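Local atomic coordinates of formiminoglutamase (Trypanosoma cruzi, PDB entry 4MYK), a protein that catalyses, as a formiminoglutamase, the hydrolysis of N-formimino-L-glutamate to L-glutamate and formamide, using an arginase-like fold and a pair of manganese ions. Residues A[25-30]-A[106-111]; A[16-21]-A[301-306]; A[131-136]-A[172-177]; A[64-69]-A[294-299]; A[222-225]-A[230-233]. The protein carries 1 engineered substitution. One frame throughout, in Å; residues are numbered along the deposited sequence.

Contact 1 (A[25-30]-A[106-111])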
# COMPACT_ATOMS: atom_id res chain seq x y z
N GLN A 25 34.11 13.21 16.43
CA GLN A 25 34.89 12.27 17.23
C GLN A 25 34.35 12.17 18.65
O GLN A 25 34.26 11.07 19.21
CB GLN A 25 36.37 12.67 17.26
CG GLN A 25 37.10 12.54 15.92
CD GLN A 25 37.72 11.16 15.70
OE1 GLN A 25 38.69 11.02 14.95
NE2 GLN A 25 37.18 10.13 16.35
N ARG A 26 33.99 13.32 19.22
CA ARG A 26 33.40 13.39 20.56
C ARG A 26 31.93 13.78 20.48
O ARG A 26 31.56 14.75 19.83
CB ARG A 26 34.14 14.41 21.45
CG ARG A 26 34.74 13.81 22.73
CD ARG A 26 34.67 14.76 23.95
NE ARG A 26 35.69 15.82 23.96
CZ ARG A 26 36.90 15.72 24.51
NH1 ARG A 26 37.28 14.59 25.11
NH2 ARG A 26 37.73 16.75 24.47
N GLU A 27 31.10 12.99 21.16
CA GLU A 27 29.67 13.25 21.23
C GLU A 27 29.34 14.73 21.41
O GLU A 27 28.36 15.22 20.85
CB GLU A 27 29.06 12.46 22.39
CG GLU A 27 27.55 12.52 22.44
CD GLU A 27 26.98 11.88 23.69
OE1 GLU A 27 27.59 10.91 24.19
OE2 GLU A 27 25.91 12.33 24.16
N GLU A 28 30.18 15.42 22.18
CA GLU A 28 29.95 16.82 22.54
C GLU A 28 29.95 17.71 21.30
O GLU A 28 29.47 18.85 21.33
CB GLU A 28 31.02 17.31 23.52
CG GLU A 28 31.47 16.27 24.53
CD GLU A 28 30.45 16.05 25.64
OE1 GLU A 28 30.03 17.05 26.26
OE2 GLU A 28 30.10 14.88 25.90
N ASP A 29 30.49 17.17 20.21
CA ASP A 29 30.68 17.93 18.98
C ASP A 29 29.60 17.64 17.93
O ASP A 29 29.48 18.34 16.94
CB ASP A 29 32.09 17.66 18.44
CG ASP A 29 33.18 18.24 19.35
OD1 ASP A 29 33.07 19.42 19.73
OD2 ASP A 29 34.13 17.50 19.69
N ALA A 30 28.81 16.60 18.18
CA ALA A 30 27.70 16.25 17.30
C ALA A 30 26.49 17.15 17.51
O ALA A 30 26.10 17.44 18.64
CB ALA A 30 27.31 14.79 17.50
N PHE A 106 18.67 13.94 28.88
CA PHE A 106 18.79 15.23 29.55
C PHE A 106 20.15 15.87 29.33
O PHE A 106 20.24 17.05 28.99
CB PHE A 106 18.54 15.12 31.05
CG PHE A 106 18.83 16.40 31.78
CD1 PHE A 106 17.92 17.46 31.74
CD2 PHE A 106 20.01 16.58 32.48
CE1 PHE A 106 18.18 18.65 32.39
CE2 PHE A 106 20.27 17.77 33.14
CZ PHE A 106 19.35 18.80 33.09
N THR A 107 21.21 15.10 29.55
CA THR A 107 22.57 15.59 29.35
C THR A 107 22.76 16.15 27.93
O THR A 107 23.26 17.26 27.77
CB THR A 107 23.64 14.52 29.69
OG1 THR A 107 23.59 13.45 28.75
CG2 THR A 107 23.40 13.97 31.09
N VAL A 108 22.34 15.40 26.91
CA VAL A 108 22.41 15.89 25.53
C VAL A 108 21.61 17.18 25.37
O VAL A 108 22.05 18.13 24.72
CB VAL A 108 21.91 14.84 24.49
CG1 VAL A 108 21.90 15.44 23.11
CG2 VAL A 108 22.80 13.63 24.50
N LEU A 109 20.42 17.20 25.98
CA LEU A 109 19.55 18.38 25.99
C LEU A 109 20.23 19.56 26.68
O LEU A 109 20.31 20.66 26.13
CB LEU A 109 18.23 18.07 26.69
CG LEU A 109 17.13 17.28 25.98
CD1 LEU A 109 15.91 17.16 26.89
CD2 LEU A 109 16.77 17.95 24.66
N ALA A 110 20.71 19.32 27.89
CA ALA A 110 21.35 20.33 28.71
C ALA A 110 22.48 21.08 27.99
O ALA A 110 22.73 22.25 28.29
CB ALA A 110 21.87 19.71 30.01
N ARG A 111 23.15 20.43 27.05
CA ARG A 111 24.29 21.09 26.41
C ARG A 111 23.94 21.64 25.04
O ARG A 111 24.82 22.07 24.30
CB ARG A 111 25.51 20.16 26.30
CG ARG A 111 25.51 19.29 25.07
CD ARG A 111 26.79 18.48 24.96
NE ARG A 111 26.64 17.47 23.92
CZ ARG A 111 26.28 16.22 24.17
NH1 ARG A 111 26.08 15.83 25.41
NH2 ARG A 111 26.15 15.36 23.17
O HOH W 1 25.93 13.18 27.16
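Glu27 OE2 is gripped by Arg111 NH2 at 3.2 Å and by a donating water, among others. The N-H of Arg111 points almost straight at this oxygen (161°), which lies close to the guanidinium plane, whereas the carboxylate is approached on its anti side and somewhat out of plane. A weak bond from the same NH2 reaches back to Glu27 O, so one nitrogen touches both backbone and side chain of a single residue. The water completes the link: it accepts from Arg111 NH1 and also donates to Thr107 OG1, 2.8 Å away. Glu27 runs extended from CG, which carries its end across to the helix, where OE2 also lies 3.4 Å from Val108 CG2. Its other oxygen, OE1, forms a salt bridge with Lys104, so two cations share the carboxylate. Glu28 comes over one face of the guanidinium and is related to it by charge alone. Arg111 NE sits 3.6 Å from Glu28 CA, buried and without a hydrogen-bond partner in the model. The arrangement ties the loop leading into strand 32-37 to the C-terminal end of helix 94-110, two neighbouring elements of the arginase alpha/beta fold.

Contact 2 (A[16-21]-A[301-306])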
# COMPACT_ATOMS: atom_id res chain seq x y z
N PRO A 16 27.93 10.23 -1.11
CA PRO A 16 28.04 10.28 0.36
C PRO A 16 26.67 10.18 1.01
O PRO A 16 25.77 10.92 0.60
CB PRO A 16 28.62 11.66 0.62
CG PRO A 16 29.28 12.04 -0.64
CD PRO A 16 28.46 11.45 -1.74
N ARG A 17 26.52 9.30 2.00
CA ARG A 17 25.24 9.15 2.69
C ARG A 17 25.32 9.44 4.19
O ARG A 17 26.30 10.00 4.65
CB ARG A 17 24.64 7.78 2.40
CG ARG A 17 24.22 7.62 0.95
CD ARG A 17 23.67 6.25 0.66
NE ARG A 17 23.14 6.17 -0.70
CZ ARG A 17 22.30 5.24 -1.14
NH1 ARG A 17 21.88 4.28 -0.31
NH2 ARG A 17 21.87 5.26 -2.39
N LEU A 18 24.28 9.09 4.93
CA LEU A 18 24.20 9.44 6.35
C LEU A 18 25.44 9.06 7.12
O LEU A 18 25.89 9.80 7.99
CB LEU A 18 22.95 8.83 7.00
CG LEU A 18 21.62 9.54 6.75
CD1 LEU A 18 20.46 8.58 6.94
CD2 LEU A 18 21.48 10.75 7.64
N LEU A 19 26.00 7.89 6.79
CA LEU A 19 27.23 7.42 7.43
C LEU A 19 28.36 8.47 7.44
O LEU A 19 29.09 8.60 8.43
CB LEU A 19 27.70 6.13 6.75
CG LEU A 19 28.82 5.38 7.45
CD1 LEU A 19 28.50 5.23 8.92
CD2 LEU A 19 29.02 4.03 6.80
N SER A 20 28.48 9.25 6.37
CA SER A 20 29.54 10.26 6.25
C SER A 20 29.42 11.46 7.20
O SER A 20 30.38 12.22 7.38
CB SER A 20 29.62 10.77 4.81
OG SER A 20 28.41 11.41 4.44
N LEU A 21 28.25 11.64 7.82
CA LEU A 21 28.03 12.75 8.74
C LEU A 21 28.50 12.40 10.15
O LEU A 21 28.60 13.27 11.01
CB LEU A 21 26.55 13.14 8.76
CG LEU A 21 25.93 13.48 7.40
CD1 LEU A 21 24.43 13.61 7.50
CD2 LEU A 21 26.55 14.75 6.86
N HIS A 301 14.97 12.30 6.69
CA HIS A 301 14.22 13.50 6.34
C HIS A 301 14.28 14.49 7.49
O HIS A 301 14.42 15.70 7.27
CB HIS A 301 12.76 13.16 6.00
CG HIS A 301 12.57 12.68 4.59
ND1 HIS A 301 12.79 11.37 4.21
CD2 HIS A 301 12.21 13.34 3.46
CE1 HIS A 301 12.56 11.24 2.92
NE2 HIS A 301 12.21 12.42 2.44
N PHE A 302 14.19 13.99 8.72
CA PHE A 302 14.35 14.86 9.86
C PHE A 302 15.70 15.58 9.77
O PHE A 302 15.77 16.79 9.92
CB PHE A 302 14.28 14.12 11.20
CG PHE A 302 14.78 14.96 12.34
CD1 PHE A 302 13.93 15.88 12.96
CD2 PHE A 302 16.11 14.92 12.72
CE1 PHE A 302 14.40 16.71 13.96
CE2 PHE A 302 16.58 15.74 13.72
CZ PHE A 302 15.72 16.64 14.34
N VAL A 303 16.75 14.80 9.54
CA VAL A 303 18.11 15.31 9.44
C VAL A 303 18.25 16.40 8.37
O VAL A 303 18.89 17.43 8.61
CB VAL A 303 19.10 14.18 9.15
CG1 VAL A 303 20.45 14.74 8.71
CG2 VAL A 303 19.25 13.28 10.38
N LEU A 304 17.64 16.19 7.21
CA LEU A 304 17.60 17.20 6.16
C LEU A 304 16.90 18.47 6.62
O LEU A 304 17.36 19.58 6.33
CB LEU A 304 16.88 16.66 4.93
CG LEU A 304 17.64 15.67 4.05
CD1 LEU A 304 16.80 15.32 2.85
CD2 LEU A 304 18.95 16.28 3.60
N GLY A 305 15.77 18.32 7.31
CA GLY A 305 15.03 19.46 7.81
C GLY A 305 15.87 20.24 8.79
O GLY A 305 15.89 21.47 8.80
N PHE A 306 16.58 19.50 9.63
CA PHE A 306 17.45 20.08 10.65
C PHE A 306 18.55 20.92 10.00
O PHE A 306 18.86 22.02 10.46
CB PHE A 306 18.07 18.98 11.50
CG PHE A 306 18.63 19.45 12.80
CD1 PHE A 306 17.81 19.59 13.91
CD2 PHE A 306 19.97 19.74 12.91
CE1 PHE A 306 18.32 20.03 15.12
CE2 PHE A 306 20.50 20.18 14.11
CZ PHE A 306 19.67 20.31 15.22
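One methyl of Val303 receives two leucines. CG1 of Val303 lies 4.3 Å from Leu18 CD2 and equally 4.3 Å from Leu21 CD1, and the two leucine methyls are themselves 4.1 Å apart, so the three carbons make a nearly equilateral triangle. The conformations explain who touches. Val303 holds CG1 opposite its backbone N (chi1 166°), which brings that branch out from the helix toward residues 16-21. Leu21 is turned with its second torsion near 180° (170°), stretching CD1 forward as the leading atom of the side chain. Leu18 presents its other branch: CD2 meets the valine, while CD1 turns toward Leu66 O. Because Leu18 and Leu21 are three residues apart in a turn of helical backbone shape, both can lean on the same partner. Ser20 shapes that turn, its N and OG both bonding to Arg17 O; the hydroxyl is held at 2.5 Å, lying in the carbonyl plane. Around the triangle, Leu83 touches both leucines, and Val296 and Tyr300 of helix 290-306 flank Leu18. Polar bonds tie the N-terminal arm to its other neighbours: Arg17 NH1 to Arg65 O, and the backbones of Pro16 and Leu21 to Val69 and Leu83. Its meeting with Val303, on the last helix of the arginase fold, is by contrast a small, purely hydrophobic touch of buried methyls.

Contact 3 (A[131-136]-A[172-177])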
# COMPACT_ATOMS: atom_id res chain seq x y z
N ALA A 131 13.03 13.94 30.84
CA ALA A 131 14.25 14.62 30.40
C ALA A 131 13.96 16.03 29.87
O ALA A 131 14.73 16.96 30.10
CB ALA A 131 15.00 13.78 29.35
N MET A 132 12.84 16.17 29.14
CA MET A 132 12.41 17.45 28.60
C MET A 132 11.91 18.38 29.70
O MET A 132 12.24 19.56 29.71
CB MET A 132 11.30 17.28 27.55
CG MET A 132 11.76 16.74 26.20
SD MET A 132 12.72 17.87 25.17
CE MET A 132 11.50 19.17 24.83
N LEU A 133 11.09 17.84 30.60
CA LEU A 133 10.53 18.62 31.70
C LEU A 133 11.59 19.11 32.68
O LEU A 133 11.36 20.07 33.42
CB LEU A 133 9.47 17.82 32.45
CG LEU A 133 8.23 17.35 31.67
CD1 LEU A 133 7.32 16.52 32.58
CD2 LEU A 133 7.49 18.53 31.07
N ARG A 134 12.74 18.45 32.68
CA ARG A 134 13.87 18.89 33.50
C ARG A 134 14.63 19.96 32.76
O ARG A 134 15.04 20.96 33.33
CB ARG A 134 14.82 17.74 33.81
CG ARG A 134 14.35 16.76 34.87
CD ARG A 134 15.31 15.57 34.93
NE ARG A 134 16.67 16.02 35.17
CZ ARG A 134 17.77 15.32 34.92
NH1 ARG A 134 17.68 14.10 34.40
NH2 ARG A 134 18.96 15.84 35.18
N ALA A 135 14.83 19.74 31.46
CA ALA A 135 15.64 20.64 30.66
C ALA A 135 14.97 22.00 30.44
O ALA A 135 15.66 23.03 30.41
CB ALA A 135 16.02 19.98 29.33
N PHE A 136 13.65 22.01 30.28
CA PHE A 136 12.90 23.26 30.11
C PHE A 136 11.76 23.29 31.10
O PHE A 136 10.61 23.01 30.76
CB PHE A 136 12.37 23.39 28.69
CG PHE A 136 13.33 22.91 27.64
CD1 PHE A 136 14.37 23.71 27.23
CD2 PHE A 136 13.19 21.65 27.08
CE1 PHE A 136 15.27 23.27 26.27
CE2 PHE A 136 14.08 21.20 26.13
CZ PHE A 136 15.12 22.01 25.72
N GLU A 172 2.26 14.96 35.27
CA GLU A 172 3.35 15.81 35.75
C GLU A 172 2.89 17.21 36.13
O GLU A 172 2.19 17.87 35.36
CB GLU A 172 4.46 15.91 34.70
CG GLU A 172 5.22 14.61 34.45
CD GLU A 172 6.23 14.31 35.53
OE1 GLU A 172 6.61 15.26 36.27
OE2 GLU A 172 6.65 13.14 35.64
N SER A 173 3.29 17.66 37.32
CA SER A 173 2.99 19.02 37.79
C SER A 173 3.43 20.06 36.78
O SER A 173 2.68 20.97 36.42
CB SER A 173 3.71 19.31 39.11
OG SER A 173 3.30 18.43 40.14
N SER A 174 4.67 19.92 36.32
CA SER A 174 5.30 20.93 35.49
C SER A 174 4.68 21.08 34.10
O SER A 174 4.73 22.16 33.50
CB SER A 174 6.79 20.63 35.36
OG SER A 174 6.98 19.26 35.04
N PHE A 175 4.07 20.00 33.60
CA PHE A 175 3.66 19.94 32.20
C PHE A 175 2.23 20.37 31.96
O PHE A 175 1.30 19.83 32.57
CB PHE A 175 3.86 18.52 31.65
CG PHE A 175 3.41 18.37 30.22
CD1 PHE A 175 4.01 19.13 29.21
CD2 PHE A 175 2.39 17.48 29.89
CE1 PHE A 175 3.59 19.01 27.88
CE2 PHE A 175 1.96 17.35 28.56
CZ PHE A 175 2.56 18.12 27.55
N SER A 176 2.06 21.31 31.04
CA SER A 176 0.75 21.84 30.70
C SER A 176 0.09 21.08 29.56
O SER A 176 0.61 21.05 28.44
CB SER A 176 0.83 23.32 30.34
OG SER A 176 -0.45 23.80 29.96
N GLY A 177 -1.06 20.49 29.85
CA GLY A 177 -1.82 19.71 28.89
C GLY A 177 -2.32 20.46 27.67
O GLY A 177 -2.55 19.85 26.64
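Leu133 points from its helix at the 172-177 loop, and its two methyl branches meet different residues. CD1, stretched away from the backbone by a second torsion of 178°, lies alongside the aliphatic part of Glu172, 3.4 Å from its CG and 3.6 Å from its CB. This is close for carbon against carbon, so the fit is tight there. The leucine and glutamate run at a slant to each other; the first torsion of Glu172 (-68°) sets its CG beside the methyl, and a bend at the second turns only the carboxylate end. The other branch, CD2, approaches Phe175: its nearest atom is CB, 3.7 Å away, and it reaches ring atom Phe175 CD1 at 4.0 Å. Here the two side chains cross at about a right angle. Ser174 OG lies 3.7 Å from Leu133 CD1 and is also near its CB. Val140 also touches the leucine, and the contact joins the end of helix 125-135 to the loop preceding strand 180-185. A single hydrocarbon knob is therefore received largely by carbon, including the methylenes of an acidic residue, and the adhesion is dispersive and hydrophobic, carrying no charge pairing of its own.

Contact 4 (A[64-69]-A[294-299])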
# COMPACT_ATOMS: atom_id res chain seq x y z
N GLN A 64 23.71 2.62 8.21
CA GLN A 64 25.03 2.57 7.59
C GLN A 64 24.94 2.66 6.07
O GLN A 64 25.96 2.77 5.41
CB GLN A 64 25.79 1.28 7.95
CG GLN A 64 25.56 0.74 9.34
CD GLN A 64 26.07 1.67 10.42
OE1 GLN A 64 27.16 2.23 10.31
NE2 GLN A 64 25.27 1.83 11.48
N ARG A 65 23.73 2.63 5.53
CA ARG A 65 23.54 2.42 4.10
C ARG A 65 22.70 3.45 3.34
O ARG A 65 22.78 3.53 2.12
CB ARG A 65 22.91 1.05 3.88
CG ARG A 65 23.76 -0.08 4.37
CD ARG A 65 22.99 -1.39 4.38
NE ARG A 65 23.91 -2.51 4.53
CZ ARG A 65 24.49 -2.85 5.68
NH1 ARG A 65 24.24 -2.15 6.78
NH2 ARG A 65 25.33 -3.89 5.73
N LEU A 66 21.88 4.23 4.04
CA LEU A 66 20.88 5.02 3.33
C LEU A 66 21.08 6.53 3.47
O LEU A 66 21.77 7.00 4.36
CB LEU A 66 19.47 4.65 3.81
CG LEU A 66 19.09 3.17 3.79
CD1 LEU A 66 17.65 3.00 4.19
CD2 LEU A 66 19.34 2.60 2.41
N GLY A 67 20.46 7.27 2.55
CA GLY A 67 20.25 8.70 2.68
C GLY A 67 21.31 9.64 2.13
O GLY A 67 22.21 10.05 2.86
N SER A 68 21.20 10.02 0.87
CA SER A 68 22.15 10.96 0.29
C SER A 68 22.18 12.27 1.08
O SER A 68 21.15 12.94 1.21
CB SER A 68 21.82 11.22 -1.18
OG SER A 68 21.85 10.02 -1.93
N VAL A 69 23.35 12.64 1.60
CA VAL A 69 23.50 13.88 2.38
C VAL A 69 23.11 15.14 1.59
O VAL A 69 22.55 16.08 2.14
CB VAL A 69 24.91 14.05 2.96
CG1 VAL A 69 25.27 12.83 3.80
CG2 VAL A 69 25.93 14.24 1.86
N VAL A 294 12.11 2.35 6.07
CA VAL A 294 11.23 3.50 6.27
C VAL A 294 11.67 4.32 7.48
O VAL A 294 11.70 5.56 7.42
CB VAL A 294 9.76 3.09 6.42
CG1 VAL A 294 8.91 4.28 6.86
CG2 VAL A 294 9.26 2.48 5.10
N ALA A 295 12.03 3.63 8.56
CA ALA A 295 12.41 4.26 9.82
C ALA A 295 13.66 5.11 9.63
O ALA A 295 13.72 6.25 10.10
CB ALA A 295 12.62 3.21 10.90
N VAL A 296 14.65 4.55 8.93
CA VAL A 296 15.89 5.29 8.64
C VAL A 296 15.60 6.48 7.72
O VAL A 296 16.15 7.57 7.91
CB VAL A 296 17.00 4.37 8.05
CG1 VAL A 296 18.18 5.20 7.57
CG2 VAL A 296 17.46 3.33 9.08
N TYR A 297 14.73 6.28 6.74
CA TYR A 297 14.37 7.35 5.82
C TYR A 297 13.60 8.48 6.51
O TYR A 297 13.73 9.64 6.15
CB TYR A 297 13.57 6.81 4.64
CG TYR A 297 14.44 6.25 3.52
CD1 TYR A 297 15.49 7.00 3.00
CD2 TYR A 297 14.20 4.99 2.99
CE1 TYR A 297 16.28 6.51 1.99
CE2 TYR A 297 14.99 4.49 1.97
CZ TYR A 297 16.03 5.25 1.48
OH TYR A 297 16.83 4.76 0.46
N MET A 298 12.82 8.12 7.51
CA MET A 298 12.14 9.11 8.34
C MET A 298 13.15 9.99 9.11
O MET A 298 13.02 11.22 9.14
CB MET A 298 11.19 8.42 9.31
CG MET A 298 9.88 7.98 8.68
SD MET A 298 8.83 7.03 9.81
CE MET A 298 8.47 8.24 11.09
N PHE A 299 14.12 9.35 9.75
CA PHE A 299 15.22 10.05 10.44
C PHE A 299 16.03 10.89 9.44
O PHE A 299 16.40 12.03 9.72
CB PHE A 299 16.13 9.02 11.13
CG PHE A 299 17.44 9.58 11.62
CD1 PHE A 299 17.49 10.37 12.76
CD2 PHE A 299 18.63 9.31 10.95
CE1 PHE A 299 18.69 10.89 13.21
CE2 PHE A 299 19.83 9.83 11.39
CZ PHE A 299 19.86 10.61 12.52
O HOH W 2 19.36 5.97 0.25
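Leu66 and Gly67 pack on Val296 and Tyr297 of helix 290-306, the closing helix of the arginase alpha/beta fold, and so fasten to it the loop that follows helix 55-63. Just ahead of them, Arg65 gives its carbonyl oxygen to Arg17 NH1, binding the N-terminal arm to the same loop; just after them, the backbone O of Ser68 bonds to the hydroxyl of Tyr300 on the helix. Leu66 carries most of the contact. Its CB lies 4.0 Å from Val296 CG1, and from there the side chain reaches over the tyrosine: with CG set opposite the carbonyl carbon (chi1 -53°), CD1 is delivered onto one face of the ring as a CH-pi contact. That methyl stands 4.0 Å from the ring centroid, 22° off the normal and displaced toward the rim, nearest to Tyr297 CE2. The second methyl, CD2, goes to the phenol end, 3.8 Å from Tyr297 OH. Leucine and tyrosine cross at about a right angle. Phe59 and Phe62 of helix 55-63 press on Val296, while Gln189 of the second subunit packs on Tyr297, so the site lies next to the interface. At Gly67 the backbone takes a positive phi, a shape that favours glycine. A water accepts from Gly67 N at 2.9 Å and lies 2.8 Å from Tyr297 OH, bridging loop and helix.

Contact 5 (A[222-225]-A[230-233])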
# COMPACT_ATOMS: atom_id res chain seq x y z
N ASP A 222 -0.11 22.94 12.49
CA ASP A 222 -1.10 23.29 13.49
C ASP A 222 -0.69 22.73 14.84
O ASP A 222 -0.77 23.42 15.86
CB ASP A 222 -2.49 22.74 13.08
CG ASP A 222 -3.12 23.52 11.91
OD1 ASP A 222 -2.49 24.46 11.38
OD2 ASP A 222 -4.26 23.19 11.52
N ALA A 223 -0.23 21.48 14.85
CA ALA A 223 0.15 20.78 16.07
C ALA A 223 1.32 21.47 16.79
O ALA A 223 1.31 21.59 18.02
CB ALA A 223 0.47 19.30 15.79
N PHE A 224 2.32 21.92 16.04
CA PHE A 224 3.45 22.65 16.64
C PHE A 224 3.05 24.04 17.15
O PHE A 224 3.70 24.61 18.03
CB PHE A 224 4.62 22.77 15.66
CG PHE A 224 5.27 21.46 15.35
CD1 PHE A 224 5.31 20.45 16.29
CD2 PHE A 224 5.86 21.25 14.11
CE1 PHE A 224 5.92 19.25 16.00
CE2 PHE A 224 6.47 20.04 13.81
CZ PHE A 224 6.51 19.04 14.76
N GLY A 225 1.99 24.59 16.57
CA GLY A 225 1.41 25.83 17.05
C GLY A 225 0.88 25.64 18.46
O GLY A 225 1.03 26.51 19.30
N ASN A 230 10.04 24.16 22.78
CA ASN A 230 10.63 22.99 23.40
C ASN A 230 9.76 21.77 23.19
O ASN A 230 9.42 21.05 24.14
CB ASN A 230 10.83 23.25 24.90
CG ASN A 230 11.68 24.47 25.16
OD1 ASN A 230 12.69 24.70 24.48
ND2 ASN A 230 11.28 25.27 26.13
N THR A 231 9.41 21.54 21.93
CA THR A 231 8.55 20.43 21.56
C THR A 231 9.30 19.10 21.42
O THR A 231 10.34 19.00 20.78
CB THR A 231 7.80 20.75 20.27
OG1 THR A 231 6.92 21.85 20.50
CG2 THR A 231 6.99 19.57 19.83
N PHE A 232 8.75 18.08 22.09
CA PHE A 232 9.19 16.70 22.01
C PHE A 232 8.40 16.04 20.88
O PHE A 232 7.18 15.89 20.98
CB PHE A 232 8.91 16.01 23.36
CG PHE A 232 9.11 14.52 23.35
CD1 PHE A 232 9.89 13.90 22.39
CD2 PHE A 232 8.51 13.74 24.33
CE1 PHE A 232 10.07 12.51 22.40
CE2 PHE A 232 8.69 12.35 24.34
CZ PHE A 232 9.47 11.75 23.36
N PHE A 233 9.10 15.67 19.80
CA PHE A 233 8.47 15.07 18.63
C PHE A 233 8.55 13.55 18.76
O PHE A 233 9.58 12.95 18.47
CB PHE A 233 9.13 15.56 17.34
CG PHE A 233 8.42 15.15 16.07
CD1 PHE A 233 7.06 15.42 15.90
CD2 PHE A 233 9.11 14.51 15.05
CE1 PHE A 233 6.41 15.03 14.72
CE2 PHE A 233 8.45 14.13 13.88
CZ PHE A 233 7.11 14.39 13.72
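Phe224 turns the edge of its ring, at CE1 and CZ, toward the face of Phe233 in an offset edge-to-face pair. The ring centroids are 5.8 Å apart and the planes stand at 69°, with Phe224 CZ coming closest, 3.8 Å from Phe233 CD1. Relative to the Phe224 ring, that CD1 atom lies near the plane, and the edge meets the other ring near its rim, at CD1 and CE1. Thr231 reaches the Phe224 ring obliquely: its CG2 is 4.0 Å from both CD1 and CE1 of the phenylalanine. With OG1 of Thr231 beside the backbone N (chi1 -65°), CG2 falls opposite that N, while OG1 turns back to the end of helix 216-227 and the residue after it, bonding with Thr227 OG1 and Gly228 O. Thr231 and Phe233, two apart on the strand, share the face turned to helix 216-227; Phe232 between them points to the other side, onto Met132 and Asn128 of helix 125-135. Ile143 and Val274, from the neighbouring strands, touch both phenylalanines and close the layer. This is the helix-to-sheet packing of a beta-alpha-beta crossover, in which helix 216-227 leads into central strand 231-236. Farther along, that strand supplies the manganese ligand Asp236, whose side chain is about 10 Å from that of Phe233, within the parallel sheet of the arginase fold.

The five contacts illustrate how chemistry follows depth. Contact 1, at the periphery, relies on charge and a water; contact 3, also partly buried, is mostly hydrocarbon. Contacts 2, 4 and 5 are fully buried and apolar, apart from the water that bridges contact 4. Contacts 2 and 4 share helix 290-306, lie about 7 Å apart between centres and touch directly, Pro16 O bonding to Val69 N. Contact 3 meets contact 5 through Met132, whose CE abuts Asn230, and contact 1 through Arg134 over Phe106. Contacts 3 and 4 occupy opposite sides of the chain, and contact 5, the most central, comes nearest to the metal-bearing strand ends.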